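Peptidase M16 C-terminal domain-containing protein (PDB 3D3Y) is of unknown function but belongs to the M16 metallopeptidase-like family, whose paired alpha/beta domains typically face each other across a cleft. Local coordinates at residues I17-Y22 against F204-V209; V25-R30 against M92-D97; E148-Y153 against E248-A253; S255-A260 against I415-G420. All coordinates share one frame; numbering follows the deposited sequence.

Interaction 1: residues I17-Y22 against F204-V209. With EDO (1,2-ethanediol), chain F.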
loop_
_atom_site.group_PDB
_atom_site.type_symbol
_atom_site.label_atom_id
_atom_site.label_comp_id
_atom_site.label_asym_id
_atom_site.label_seq_id
_atom_site.Cartn_x
_atom_site.Cartn_y
_atom_site.Cartn_z
ATOM N N ILE A 17 17.576 -12.952 -4.758
ATOM C CA ILE A 17 18.362 -12.091 -3.883
ATOM C C ILE A 17 19.064 -12.977 -2.841
ATOM O O ILE A 17 18.479 -13.320 -1.788
ATOM C CB ILE A 17 17.528 -10.942 -3.204
ATOM C CG1 ILE A 17 16.779 -10.087 -4.236
ATOM C CG2 ILE A 17 18.463 -9.981 -2.422
ATOM C CD1 ILE A 17 15.469 -10.606 -4.631
ATOM N N PRO A 18 20.318 -13.385 -3.143
ATOM C CA PRO A 18 21.087 -14.245 -2.248
ATOM C C PRO A 18 21.515 -13.465 -1.025
ATOM O O PRO A 18 21.935 -12.316 -1.135
ATOM C CB PRO A 18 22.344 -14.617 -3.076
ATOM C CG PRO A 18 22.032 -14.210 -4.459
ATOM C CD PRO A 18 21.078 -13.062 -4.361
ATOM N N THR A 19 21.422 -14.099 0.136
ATOM C CA THR A 19 21.842 -13.486 1.380
ATOM C C THR A 19 22.009 -14.580 2.426
ATOM O O THR A 19 21.343 -15.608 2.349
ATOM C CB THR A 19 20.827 -12.437 1.873
ATOM O OG1 THR A 19 21.242 -11.952 3.145
ATOM C CG2 THR A 19 19.377 -13.017 1.987
ATOM N N GLU A 20 22.915 -14.369 3.373
ATOM C CA GLU A 20 23.078 -15.303 4.478
ATOM C C GLU A 20 22.497 -14.715 5.773
ATOM O O GLU A 20 22.728 -15.233 6.871
ATOM C CB GLU A 20 24.562 -15.654 4.639
ATOM C CG GLU A 20 25.045 -16.655 3.607
ATOM C CD GLU A 20 26.526 -16.945 3.737
ATOM O OE1 GLU A 20 27.317 -15.991 3.672
ATOM O OE2 GLU A 20 26.895 -18.129 3.909
ATOM N N LYS A 21 21.735 -13.630 5.624
ATOM C CA LYS A 21 21.227 -12.866 6.746
ATOM C C LYS A 21 20.113 -13.617 7.489
ATOM O O LYS A 21 19.918 -13.395 8.686
ATOM C CB LYS A 21 20.731 -11.498 6.253
ATOM C CG LYS A 21 20.361 -10.497 7.349
ATOM C CD LYS A 21 20.343 -9.034 6.824
ATOM C CE LYS A 21 19.721 -8.061 7.862
ATOM N NZ LYS A 21 20.294 -6.665 7.765
ATOM N N TYR A 22 19.435 -14.527 6.786
ATOM C CA TYR A 22 18.238 -15.216 7.312
ATOM C C TYR A 22 18.321 -16.735 7.306
ATOM O O TYR A 22 19.038 -17.314 6.503
ATOM C CB TYR A 22 17.000 -14.777 6.539
ATOM C CG TYR A 22 16.871 -13.268 6.513
ATOM C CD1 TYR A 22 16.500 -12.557 7.668
ATOM C CD2 TYR A 22 17.152 -12.548 5.350
ATOM C CE1 TYR A 22 16.396 -11.158 7.656
ATOM C CE2 TYR A 22 17.059 -11.154 5.326
ATOM C CZ TYR A 22 16.689 -10.467 6.479
ATOM O OH TYR A 22 16.600 -9.093 6.461
ATOM N N PHE A 204 10.110 -13.013 -6.573
ATOM C CA PHE A 204 11.293 -12.724 -5.772
ATOM C C PHE A 204 11.579 -13.848 -4.788
ATOM O O PHE A 204 10.657 -14.411 -4.162
ATOM C CB PHE A 204 11.099 -11.416 -5.004
ATOM C CG PHE A 204 11.118 -10.208 -5.878
ATOM C CD1 PHE A 204 12.246 -9.408 -5.947
ATOM C CD2 PHE A 204 9.997 -9.867 -6.647
ATOM C CE1 PHE A 204 12.272 -8.295 -6.773
ATOM C CE2 PHE A 204 10.025 -8.747 -7.467
ATOM C CZ PHE A 204 11.147 -7.966 -7.526
ATOM N N VAL A 205 12.864 -14.165 -4.654
ATOM C CA VAL A 205 13.321 -15.133 -3.686
ATOM C C VAL A 205 14.474 -14.498 -2.939
ATOM O O VAL A 205 15.500 -14.156 -3.539
ATOM C CB VAL A 205 13.789 -16.465 -4.360
ATOM C CG1 VAL A 205 14.218 -17.456 -3.286
ATOM C CG2 VAL A 205 12.660 -17.035 -5.196
ATOM N N LEU A 206 14.288 -14.328 -1.631
ATOM C CA LEU A 206 15.285 -13.726 -0.761
ATOM C C LEU A 206 15.689 -14.746 0.295
ATOM O O LEU A 206 14.847 -15.186 1.124
ATOM C CB LEU A 206 14.730 -12.452 -0.099
ATOM C CG LEU A 206 15.545 -11.887 1.079
ATOM C CD1 LEU A 206 16.672 -11.061 0.543
ATOM C CD2 LEU A 206 14.688 -11.048 1.972
ATOM N N GLY A 207 16.966 -15.118 0.287
ATOM C CA GLY A 207 17.466 -16.086 1.273
ATOM C C GLY A 207 18.785 -16.687 0.818
ATOM O O GLY A 207 19.355 -16.243 -0.205
ATOM N N ASP A 208 19.266 -17.689 1.562
ATOM C CA ASP A 208 20.517 -18.364 1.224
ATOM C C ASP A 208 20.211 -19.383 0.149
ATOM O O ASP A 208 20.069 -20.574 0.413
ATOM C CB ASP A 208 21.133 -19.028 2.462
ATOM C CG ASP A 208 22.518 -19.631 2.191
ATOM O OD1 ASP A 208 23.077 -19.479 1.081
ATOM O OD2 ASP A 208 23.060 -20.248 3.121
ATOM N N VAL A 209 20.087 -18.877 -1.072
ATOM C CA VAL A 209 19.730 -19.668 -2.236
ATOM C C VAL A 209 20.665 -19.286 -3.388
ATOM O O VAL A 209 21.309 -18.232 -3.350
ATOM C CB VAL A 209 18.269 -19.389 -2.686
ATOM C CG1 VAL A 209 17.269 -19.923 -1.665
ATOM C CG2 VAL A 209 18.053 -17.892 -2.921
HETATM C C1 EDO F . 24.623 -10.888 3.735
HETATM O O1 EDO F . 24.983 -12.262 3.575
HETATM C C2 EDO F . 23.777 -10.420 2.557
HETATM O O2 EDO F . 23.283 -9.101 2.834
HETATM O O HOH W 1 17.729 -18.722 3.905
#
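I17 meets L206 and F204 as the strand 12-18 runs out beside the strand 200-207, the two going the same way. Going out from the backbone of I17, CB stands 3.8 Å from CD1 of L206. There the side chain forks. The CG2 branch, anti to the backbone N, packs on that same L206 CD1 at 3.6 Å, while CG1 carries CD1 the other way, to the rim of the F204 ring, where I17 CD1 lies near the ring plane, 3.7 Å from F204 CD1. CB and CD1 both lie beside V205 O. L206 has further neighbours: its CD1 also meets T19 CG2, and its CD2 lies 4.1 Å from Y22 CE2.

The backbones make a short parallel ladder. I17 N gives an almost straight bond (173°) to V205 O at 2.7 Å, and I17 O receives G207 N. The next rung is poorer: T19 N binds G207 O at 3.0 Å, but from above the carbonyl plane, as the chain leaves the strand. At the backbone angles of G207 (phi 162°), a CB would be jammed against the carbonyl O of L206. T19 OG1 accepts from K21 N in an ST turn, and D208 N gives a bond to a water within reach of Y22 O. An ethanediol, probably from the crystallisation liquor, takes the N-H of E20 on its O1.

In the mixed sheet, L206 and F204 bond through their backbones to R26 and L28 of the strand 24-34. The helix 368-380 covers T19, Y22, F204 and L206, and helix 211-219 lies against V205 and V209.

Interaction 2: residues V25-R30 against M92-D97; sequences VRLLVR and MNIVND
R26 and N93 are brought together by two different turns of the side chain. R26 has CG beside its backbone N and then bends at chi2 (-102°), which lays the guanidinium down across the neighbouring strand; N93 puts CG anti to its backbone N (chi1 -166°), lifting its amide to meet it. The two flat groups stack with planes only 7° apart, N93 ND2 sitting over one face of the guanidinium toward its rim, 3.3 Å from R26 NE. NE and ND2 are both donors, so this is no hydrogen bond. N93 ND2 bonds to T24 OG1, with a weak second bond to V25 O at 3.4 Å.

Strands 24-34 and 85-95 are antiparallel neighbours in the six-stranded mixed sheet of the N-terminal half, an alpha/beta layer with helices packed on it. R26 and N93 form a non-hydrogen-bonded pair, flanked by two hydrogen-bonded ones. V25 N binds I94 O at 2.7 Å and I94 N answers to V25 O; L27 N binds M92 O at 2.8 Å, with M92 N returning to L27 O.

On the face away from R26 and N93 the contact is apolar. I94 CG1 approaches V25 CB at 3.7 Å, and I94 CD1 meets L27 CD1 at 3.8 Å, the side chains crossing at about a right angle. L27 CD1 also touches CB of M92, a selenomethionine, at 4.1 Å. Helix 105-118 covers this side, with L113 against L27 and M92, and A109 against I94. Past the strand end, N96 ND2 touches V25 CG2 and bonds to D208 O, while N96 OD1 accepts from H98 N.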
loop_
_atom_site.group_PDB
_atom_site.type_symbol
_atom_site.label_atom_id
_atom_site.label_comp_id
_atom_site.label_asym_id
_atom_site.label_seq_id
_atom_site.Cartn_x
_atom_site.Cartn_y
_atom_site.Cartn_z
ATOM N N VAL A 25 13.611 -18.568 3.864
ATOM C CA VAL A 25 13.588 -18.104 2.484
ATOM C C VAL A 25 12.208 -17.488 2.249
ATOM O O VAL A 25 11.191 -18.115 2.530
ATOM C CB VAL A 25 13.829 -19.244 1.512
ATOM C CG1 VAL A 25 13.718 -18.746 0.066
ATOM C CG2 VAL A 25 15.227 -19.858 1.755
ATOM N N ARG A 26 12.183 -16.231 1.809
ATOM C CA ARG A 26 10.929 -15.569 1.525
ATOM C C ARG A 26 10.723 -15.664 0.035
ATOM O O ARG A 26 11.683 -15.510 -0.745
ATOM C CB ARG A 26 11.013 -14.103 1.894
ATOM C CG ARG A 26 11.529 -13.854 3.260
ATOM C CD ARG A 26 10.403 -13.523 4.175
ATOM N NE ARG A 26 10.865 -13.439 5.556
ATOM C CZ ARG A 26 10.042 -13.482 6.598
ATOM N NH1 ARG A 26 8.724 -13.589 6.380
ATOM N NH2 ARG A 26 10.533 -13.426 7.838
ATOM N N LEU A 27 9.471 -15.894 -0.345
ATOM C CA LEU A 27 9.051 -15.897 -1.731
ATOM C C LEU A 27 7.896 -14.931 -1.903
ATOM O O LEU A 27 6.994 -14.844 -1.039
ATOM C CB LEU A 27 8.580 -17.289 -2.164
ATOM C CG LEU A 27 9.566 -18.463 -2.152
ATOM C CD1 LEU A 27 9.575 -19.098 -0.777
ATOM C CD2 LEU A 27 9.121 -19.468 -3.188
ATOM N N LEU A 28 7.926 -14.208 -3.021
ATOM C CA LEU A 28 6.867 -13.259 -3.368
ATOM C C LEU A 28 6.574 -13.415 -4.831
ATOM O O LEU A 28 7.489 -13.320 -5.664
ATOM C CB LEU A 28 7.290 -11.829 -3.043
ATOM C CG LEU A 28 6.417 -10.679 -3.580
ATOM C CD1 LEU A 28 5.005 -10.638 -2.906
ATOM C CD2 LEU A 28 7.203 -9.379 -3.389
ATOM N N VAL A 29 5.308 -13.692 -5.145
ATOM C CA VAL A 29 4.842 -13.610 -6.516
ATOM C C VAL A 29 3.917 -12.391 -6.615
ATOM O O VAL A 29 2.853 -12.343 -5.942
ATOM C CB VAL A 29 4.103 -14.867 -6.941
ATOM C CG1 VAL A 29 3.791 -14.815 -8.454
ATOM C CG2 VAL A 29 4.936 -16.118 -6.590
ATOM N N ARG A 30 4.336 -11.400 -7.408
ATOM C CA ARG A 30 3.570 -10.157 -7.486
ATOM C C ARG A 30 2.995 -9.930 -8.890
ATOM O O ARG A 30 3.751 -9.812 -9.883
ATOM C CB ARG A 30 4.383 -8.960 -6.968
ATOM C CG ARG A 30 3.627 -7.613 -7.060
ATOM C CD ARG A 30 4.230 -6.504 -6.162
ATOM N NE ARG A 30 4.019 -6.760 -4.738
ATOM C CZ ARG A 30 4.787 -6.274 -3.760
ATOM N NH1 ARG A 30 5.842 -5.490 -4.031
ATOM N NH2 ARG A 30 4.483 -6.560 -2.494
HETATM N N MSE A 92 5.200 -16.308 0.724
HETATM C CA MSE A 92 5.522 -17.506 1.477
HETATM C C MSE A 92 6.826 -17.302 2.222
HETATM O O MSE A 92 7.746 -16.620 1.728
HETATM C CB MSE A 92 5.723 -18.705 0.563
HETATM C CG MSE A 92 4.494 -19.369 0.082
HETATM SE SE MSE A 92 4.941 -21.014 -0.880
HETATM C CE MSE A 92 5.020 -22.317 0.503
ATOM N N ASN A 93 6.906 -17.916 3.397
ATOM C CA ASN A 93 8.133 -17.993 4.212
ATOM C C ASN A 93 8.337 -19.493 4.503
ATOM O O ASN A 93 7.399 -20.190 4.935
ATOM C CB ASN A 93 7.953 -17.177 5.502
ATOM C CG ASN A 93 9.277 -16.901 6.260
ATOM O OD1 ASN A 93 9.283 -16.812 7.508
ATOM N ND2 ASN A 93 10.376 -16.727 5.528
ATOM N N ILE A 94 9.525 -19.999 4.202
ATOM C CA ILE A 94 9.885 -21.403 4.424
ATOM C C ILE A 94 11.243 -21.497 5.092
ATOM O O ILE A 94 12.112 -20.623 4.904
ATOM C CB ILE A 94 9.941 -22.179 3.084
ATOM C CG1 ILE A 94 11.020 -21.580 2.166
ATOM C CG2 ILE A 94 8.590 -22.102 2.405
ATOM C CD1 ILE A 94 11.077 -22.203 0.797
ATOM N N VAL A 95 11.438 -22.554 5.870
ATOM C CA VAL A 95 12.715 -22.776 6.531
ATOM C C VAL A 95 13.698 -23.256 5.470
ATOM O O VAL A 95 13.326 -24.034 4.609
ATOM C CB VAL A 95 12.610 -23.846 7.634
ATOM C CG1 VAL A 95 13.959 -24.096 8.235
ATOM C CG2 VAL A 95 11.588 -23.456 8.745
ATOM N N ASN A 96 14.934 -22.776 5.519
ATOM C CA ASN A 96 15.985 -23.183 4.552
ATOM C C ASN A 96 16.361 -24.666 4.744
ATOM O O ASN A 96 16.352 -25.168 5.883
ATOM C CB ASN A 96 17.193 -22.262 4.719
ATOM C CG ASN A 96 18.238 -22.443 3.626
ATOM O OD1 ASN A 96 18.886 -23.487 3.553
ATOM N ND2 ASN A 96 18.398 -21.417 2.762
ATOM N N ASP A 97 16.671 -25.372 3.648
ATOM C CA ASP A 97 17.118 -26.794 3.711
ATOM C C ASP A 97 18.232 -27.043 4.726
ATOM O O ASP A 97 18.340 -28.139 5.278
ATOM C CB ASP A 97 17.619 -27.310 2.348
ATOM C CG ASP A 97 16.494 -27.571 1.363
ATOM O OD1 ASP A 97 15.479 -28.237 1.722
ATOM O OD2 ASP A 97 16.638 -27.111 0.208
#

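Interaction 3: residues E148-Y153 against E248-A253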
loop_
_atom_site.group_PDB
_atom_site.type_symbol
_atom_site.label_atom_id
_atom_site.label_comp_id
_atom_site.label_asym_id
_atom_site.label_seq_id
_atom_site.Cartn_x
_atom_site.Cartn_y
_atom_site.Cartn_z
ATOM N N GLU A 148 -17.063 1.414 9.252
ATOM C CA GLU A 148 -17.495 1.724 10.624
ATOM C C GLU A 148 -16.480 2.511 11.449
ATOM O O GLU A 148 -16.830 3.112 12.462
ATOM C CB GLU A 148 -17.859 0.458 11.391
ATOM C CG GLU A 148 -19.358 0.175 11.429
ATOM C CD GLU A 148 -19.662 -1.308 11.668
ATOM O OE1 GLU A 148 -18.947 -1.947 12.497
ATOM O OE2 GLU A 148 -20.606 -1.828 11.013
ATOM N N ASP A 149 -15.220 2.463 11.052
ATOM C CA ASP A 149 -14.227 3.319 11.681
ATOM C C ASP A 149 -14.301 4.672 10.997
ATOM O O ASP A 149 -13.911 4.820 9.819
ATOM C CB ASP A 149 -12.838 2.732 11.548
ATOM C CG ASP A 149 -11.797 3.564 12.260
ATOM O OD1 ASP A 149 -11.524 4.696 11.812
ATOM O OD2 ASP A 149 -11.271 3.101 13.278
ATOM N N LYS A 150 -14.811 5.659 11.725
ATOM C CA LYS A 150 -15.135 6.959 11.118
ATOM C C LYS A 150 -13.933 7.781 10.658
ATOM O O LYS A 150 -14.051 8.585 9.719
ATOM C CB LYS A 150 -16.052 7.770 12.027
ATOM C CG LYS A 150 -17.413 7.108 12.261
ATOM C CD LYS A 150 -18.055 6.702 10.946
ATOM C CE LYS A 150 -19.376 5.983 11.215
ATOM N NZ LYS A 150 -19.919 5.410 9.962
ATOM N N GLN A 151 -12.795 7.591 11.307
ATOM C CA GLN A 151 -11.548 8.196 10.833
ATOM C C GLN A 151 -11.164 7.639 9.463
ATOM O O GLN A 151 -10.859 8.405 8.566
ATOM C CB GLN A 151 -10.403 8.057 11.862
ATOM C CG GLN A 151 -8.962 8.278 11.293
ATOM C CD GLN A 151 -7.939 8.690 12.358
ATOM O OE1 GLN A 151 -8.186 8.590 13.559
ATOM N NE2 GLN A 151 -6.784 9.174 11.908
ATOM N N THR A 152 -11.203 6.312 9.319
ATOM C CA THR A 152 -10.900 5.644 8.072
ATOM C C THR A 152 -11.918 6.061 7.020
ATOM O O THR A 152 -11.532 6.429 5.918
ATOM C CB THR A 152 -10.854 4.096 8.220
ATOM O OG1 THR A 152 -9.951 3.757 9.274
ATOM C CG2 THR A 152 -10.351 3.434 6.943
ATOM N N TYR A 153 -13.202 6.037 7.367
ATOM C CA TYR A 153 -14.237 6.453 6.435
ATOM C C TYR A 153 -13.968 7.875 5.868
ATOM O O TYR A 153 -14.015 8.094 4.652
ATOM C CB TYR A 153 -15.628 6.388 7.074
ATOM C CG TYR A 153 -16.684 6.889 6.106
ATOM C CD1 TYR A 153 -17.075 6.104 5.017
ATOM C CD2 TYR A 153 -17.227 8.156 6.225
ATOM C CE1 TYR A 153 -18.002 6.564 4.099
ATOM C CE2 TYR A 153 -18.169 8.626 5.318
ATOM C CZ TYR A 153 -18.543 7.822 4.253
ATOM O OH TYR A 153 -19.472 8.268 3.332
ATOM N N GLU A 248 -20.741 15.516 4.843
ATOM C CA GLU A 248 -21.736 14.490 5.099
ATOM C C GLU A 248 -22.094 14.542 6.568
ATOM O O GLU A 248 -21.233 14.791 7.415
ATOM C CB GLU A 248 -21.223 13.100 4.714
ATOM C CG GLU A 248 -20.901 12.956 3.225
ATOM C CD GLU A 248 -20.425 11.566 2.839
ATOM O OE1 GLU A 248 -20.545 10.638 3.666
ATOM O OE2 GLU A 248 -19.907 11.414 1.703
ATOM N N ARG A 249 -23.368 14.311 6.870
ATOM C CA ARG A 249 -23.829 14.281 8.247
ATOM C C ARG A 249 -24.153 12.871 8.674
ATOM O O ARG A 249 -24.781 12.118 7.918
ATOM C CB ARG A 249 -25.074 15.138 8.402
ATOM C CG ARG A 249 -24.853 16.630 8.200
ATOM C CD ARG A 249 -26.059 17.420 8.753
ATOM N NE ARG A 249 -25.922 17.661 10.192
ATOM C CZ ARG A 249 -25.729 18.858 10.761
ATOM N NH1 ARG A 249 -25.669 19.971 10.018
ATOM N NH2 ARG A 249 -25.593 18.944 12.084
ATOM N N GLU A 250 -23.730 12.523 9.899
ATOM C CA GLU A 250 -23.949 11.201 10.466
ATOM C C GLU A 250 -24.069 11.391 11.959
ATOM O O GLU A 250 -23.624 12.400 12.519
ATOM C CB GLU A 250 -22.735 10.275 10.224
ATOM C CG GLU A 250 -22.515 9.768 8.804
ATOM C CD GLU A 250 -21.561 8.566 8.762
ATOM O OE1 GLU A 250 -21.474 7.856 9.799
ATOM O OE2 GLU A 250 -20.922 8.331 7.699
ATOM N N VAL A 251 -24.648 10.402 12.617
ATOM C CA VAL A 251 -24.749 10.420 14.077
ATOM C C VAL A 251 -23.363 10.033 14.563
ATOM O O VAL A 251 -22.895 8.925 14.279
ATOM C CB VAL A 251 -25.782 9.429 14.593
ATOM C CG1 VAL A 251 -25.826 9.482 16.105
ATOM C CG2 VAL A 251 -27.207 9.726 14.014
ATOM N N LEU A 252 -22.685 10.942 15.257
ATOM C CA LEU A 252 -21.290 10.683 15.657
ATOM C C LEU A 252 -21.078 11.357 16.975
ATOM O O LEU A 252 -21.784 12.309 17.283
ATOM C CB LEU A 252 -20.319 11.311 14.656
ATOM C CG LEU A 252 -20.407 11.054 13.145
ATOM C CD1 LEU A 252 -19.659 12.131 12.372
ATOM C CD2 LEU A 252 -19.880 9.677 12.796
ATOM N N ALA A 253 -20.101 10.892 17.753
ATOM C CA ALA A 253 -19.720 11.610 18.972
ATOM C C ALA A 253 -18.587 12.606 18.731
ATOM O O ALA A 253 -18.229 13.353 19.639
ATOM C CB ALA A 253 -19.349 10.651 20.069
#
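E248 reaches Y153 with an extended side chain. Its OE1 accepts the phenol proton from Y153 OH at 2.6 Å, through the syn lone pair, and lies in the plane of the tyrosine ring at its edge. The carboxylate itself is turned 57° from that ring, and the two side chains cross at about a right angle. Y153 gets there because CG stands anti to its backbone N (chi1 177°), sending the ring out from the helix toward the strand.

Two residues on, E250 comes from the same side of the strand 244-251. Its OE1 takes K150 NZ in a salt bridge of 2.9 Å, again on the syn lone pair, the lysine and glutamate approaching from opposite directions. The other oxygen, E250 OE2, leans toward the tyrosine, 3.7 Å from Y153 CE2. The contact is a helix start laid against an edge strand: D149 is the N-cap of the helix 150-162, its OD1 accepting from T152 N at 3.0 Å, and K150 and Y153 lie in the first turn that follows. K150 NZ has a further, weak bond to V147 O, which may steady its charged end.

At L252 the polar run gives way to packing. CD2 touches K150 CG at 3.6 Å, against the aliphatic part of the lysine, which bends at chi2 (-50°) on its way to E250. The ring of Y153 and the side chains of E250 and L252 all rest on L418 of the strand 411-421.

Interaction 4: residues S255-A260 against I415-G420. With ACT (acetate ion), chain C.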
loop_
_atom_site.group_PDB
_atom_site.type_symbol
_atom_site.label_atom_id
_atom_site.label_comp_id
_atom_site.label_asym_id
_atom_site.label_seq_id
_atom_site.Cartn_x
_atom_site.Cartn_y
_atom_site.Cartn_z
ATOM N N SER A 255 -16.796 14.908 15.173
ATOM C CA SER A 255 -16.783 15.190 13.722
ATOM C C SER A 255 -15.385 14.989 13.166
ATOM O O SER A 255 -14.412 15.014 13.913
ATOM C CB SER A 255 -17.254 16.617 13.441
ATOM O OG SER A 255 -18.603 16.785 13.858
ATOM N N LYS A 256 -15.278 14.784 11.864
ATOM C CA LYS A 256 -13.990 14.653 11.198
ATOM C C LYS A 256 -13.818 15.791 10.228
ATOM O O LYS A 256 -14.740 16.119 9.472
ATOM C CB LYS A 256 -13.889 13.326 10.435
ATOM C CG LYS A 256 -14.243 12.096 11.278
ATOM C CD LYS A 256 -13.324 11.970 12.481
ATOM C CE LYS A 256 -13.553 10.709 13.309
ATOM N NZ LYS A 256 -12.605 10.716 14.496
ATOM N N LEU A 257 -12.644 16.407 10.242
ATOM C CA LEU A 257 -12.379 17.456 9.260
ATOM C C LEU A 257 -11.035 17.198 8.600
ATOM O O LEU A 257 -9.984 17.287 9.250
ATOM C CB LEU A 257 -12.451 18.860 9.929
ATOM C CG LEU A 257 -12.091 20.066 9.034
ATOM C CD1 LEU A 257 -13.072 20.194 7.809
ATOM C CD2 LEU A 257 -12.056 21.379 9.858
ATOM N N ASN A 258 -11.074 16.867 7.313
ATOM C CA ASN A 258 -9.869 16.466 6.586
ATOM C C ASN A 258 -9.602 17.353 5.370
ATOM O O ASN A 258 -10.539 17.877 4.744
ATOM C CB ASN A 258 -9.981 14.997 6.110
ATOM C CG ASN A 258 -10.162 14.013 7.257
ATOM O OD1 ASN A 258 -9.788 14.276 8.415
ATOM N ND2 ASN A 258 -10.739 12.847 6.934
ATOM N N LEU A 259 -8.332 17.487 5.008
ATOM C CA LEU A 259 -7.914 18.403 3.925
ATOM C C LEU A 259 -6.907 17.666 3.068
ATOM O O LEU A 259 -6.026 16.966 3.596
ATOM C CB LEU A 259 -7.223 19.662 4.471
ATOM C CG LEU A 259 -7.957 20.679 5.347
ATOM C CD1 LEU A 259 -8.154 20.150 6.784
ATOM C CD2 LEU A 259 -7.134 21.924 5.382
ATOM N N ALA A 260 -7.011 17.863 1.758
ATOM C CA ALA A 260 -6.092 17.270 0.807
ATOM C C ALA A 260 -5.434 18.353 -0.025
ATOM O O ALA A 260 -6.113 19.215 -0.607
ATOM C CB ALA A 260 -6.823 16.298 -0.099
ATOM N N ILE A 415 -11.594 19.593 0.799
ATOM C CA ILE A 415 -11.835 19.544 2.230
ATOM C C ILE A 415 -13.055 18.641 2.401
ATOM O O ILE A 415 -14.097 18.859 1.751
ATOM C CB ILE A 415 -12.236 20.936 2.800
ATOM C CG1 ILE A 415 -11.094 21.942 2.706
ATOM C CG2 ILE A 415 -12.784 20.803 4.257
ATOM C CD1 ILE A 415 -11.550 23.368 2.891
ATOM N N PHE A 416 -12.945 17.636 3.264
ATOM C CA PHE A 416 -14.097 16.803 3.551
ATOM C C PHE A 416 -14.431 16.935 5.022
ATOM O O PHE A 416 -13.550 16.796 5.886
ATOM C CB PHE A 416 -13.839 15.325 3.196
ATOM C CG PHE A 416 -15.017 14.430 3.511
ATOM C CD1 PHE A 416 -16.119 14.391 2.671
ATOM C CD2 PHE A 416 -15.050 13.691 4.699
ATOM C CE1 PHE A 416 -17.229 13.583 2.987
ATOM C CE2 PHE A 416 -16.152 12.885 5.035
ATOM C CZ PHE A 416 -17.242 12.834 4.183
ATOM N N PHE A 417 -15.698 17.213 5.295
ATOM C CA PHE A 417 -16.199 17.425 6.642
ATOM C C PHE A 417 -17.281 16.387 6.962
ATOM O O PHE A 417 -18.334 16.342 6.317
ATOM C CB PHE A 417 -16.733 18.863 6.728
ATOM C CG PHE A 417 -17.305 19.261 8.079
ATOM C CD1 PHE A 417 -16.710 18.852 9.267
ATOM C CD2 PHE A 417 -18.427 20.090 8.139
ATOM C CE1 PHE A 417 -17.220 19.263 10.512
ATOM C CE2 PHE A 417 -18.961 20.495 9.383
ATOM C CZ PHE A 417 -18.338 20.084 10.573
ATOM N N LEU A 418 -17.004 15.520 7.936
ATOM C CA LEU A 418 -18.001 14.550 8.374
ATOM C C LEU A 418 -18.582 15.114 9.642
ATOM O O LEU A 418 -17.914 15.126 10.681
ATOM C CB LEU A 418 -17.407 13.150 8.605
ATOM C CG LEU A 418 -18.391 12.001 8.902
ATOM C CD1 LEU A 418 -19.192 11.615 7.632
ATOM C CD2 LEU A 418 -17.643 10.807 9.380
ATOM N N GLU A 419 -19.820 15.604 9.540
ATOM C CA GLU A 419 -20.382 16.435 10.573
ATOM C C GLU A 419 -21.328 15.644 11.447
ATOM O O GLU A 419 -22.326 15.077 10.965
ATOM C CB GLU A 419 -21.090 17.650 9.969
ATOM C CG GLU A 419 -21.711 18.580 11.024
ATOM C CD GLU A 419 -22.300 19.860 10.415
ATOM O OE1 GLU A 419 -22.964 19.754 9.375
ATOM O OE2 GLU A 419 -22.084 20.957 10.983
ATOM N N GLY A 420 -21.011 15.614 12.739
ATOM C CA GLY A 420 -21.808 14.878 13.688
ATOM C C GLY A 420 -23.158 15.528 13.886
ATOM O O GLY A 420 -23.249 16.753 14.013
HETATM C C ACT C . -19.575 17.124 17.264
HETATM O O ACT C . -19.685 15.925 17.600
HETATM O OXT ACT C . -19.159 17.364 16.113
HETATM C CH3 ACT C . -19.936 18.202 18.203
#
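The antiparallel pairing of the strands 255-262 and 411-421 lies inside the mixed sheet of the C-terminal half, an alpha/beta layer consistent with an M16-type domain. S255 OG marks one end: it accepts from G420 N at 2.9 Å in a nearly straight bond (170°) and also meets OXT of an acetate, probably from the crystallisation liquor, at a very short, doubtful distance. Inward come two hydrogen-bonded pairs. K256 N and O bind L418 O and N, and N258 N and O bind F416 O and N, with N258 N to F416 O at 2.9 Å.

On one face L257 lies alongside I415, pointing the same way, and its CD1 touches I415 CG2 at 3.6 Å and F417 CB at 4.0 Å. F417, with CG anti to the backbone N (chi1 180°), turns its ring edge to K256 O, CD1 being 3.4 Å away. On the other face K256 CB and L418 CB stand side by side at 4.0 Å.

The helix 326-341 covers L257, L259, I415 and F417, while the helix 150-162 packs on K256, N258 and F416; the strands 244-251 and 314-321 flank the pair.

Interactions 1 and 2 share one sheet and interactions 3 and 4 the other, on opposite sides of the chain's centre. Within each half the two centres lie about 9 Å apart and the contacts touch: V205 CG1 packs on V25 CG1 at 3.6 Å between interactions 1 and 2, and E248 O reaches E419 N at 2.7 Å between interactions 3 and 4, where R249 also forms a salt bridge with E419. Across the molecule the centres of interactions 1 and 4 are about 46 Å apart, and the nearest atoms of interactions 2 and 3 about 20 Å. The acetate of interaction 4, also bound by G323 N, lies about 6 Å from the side chain of L252 in interaction 3.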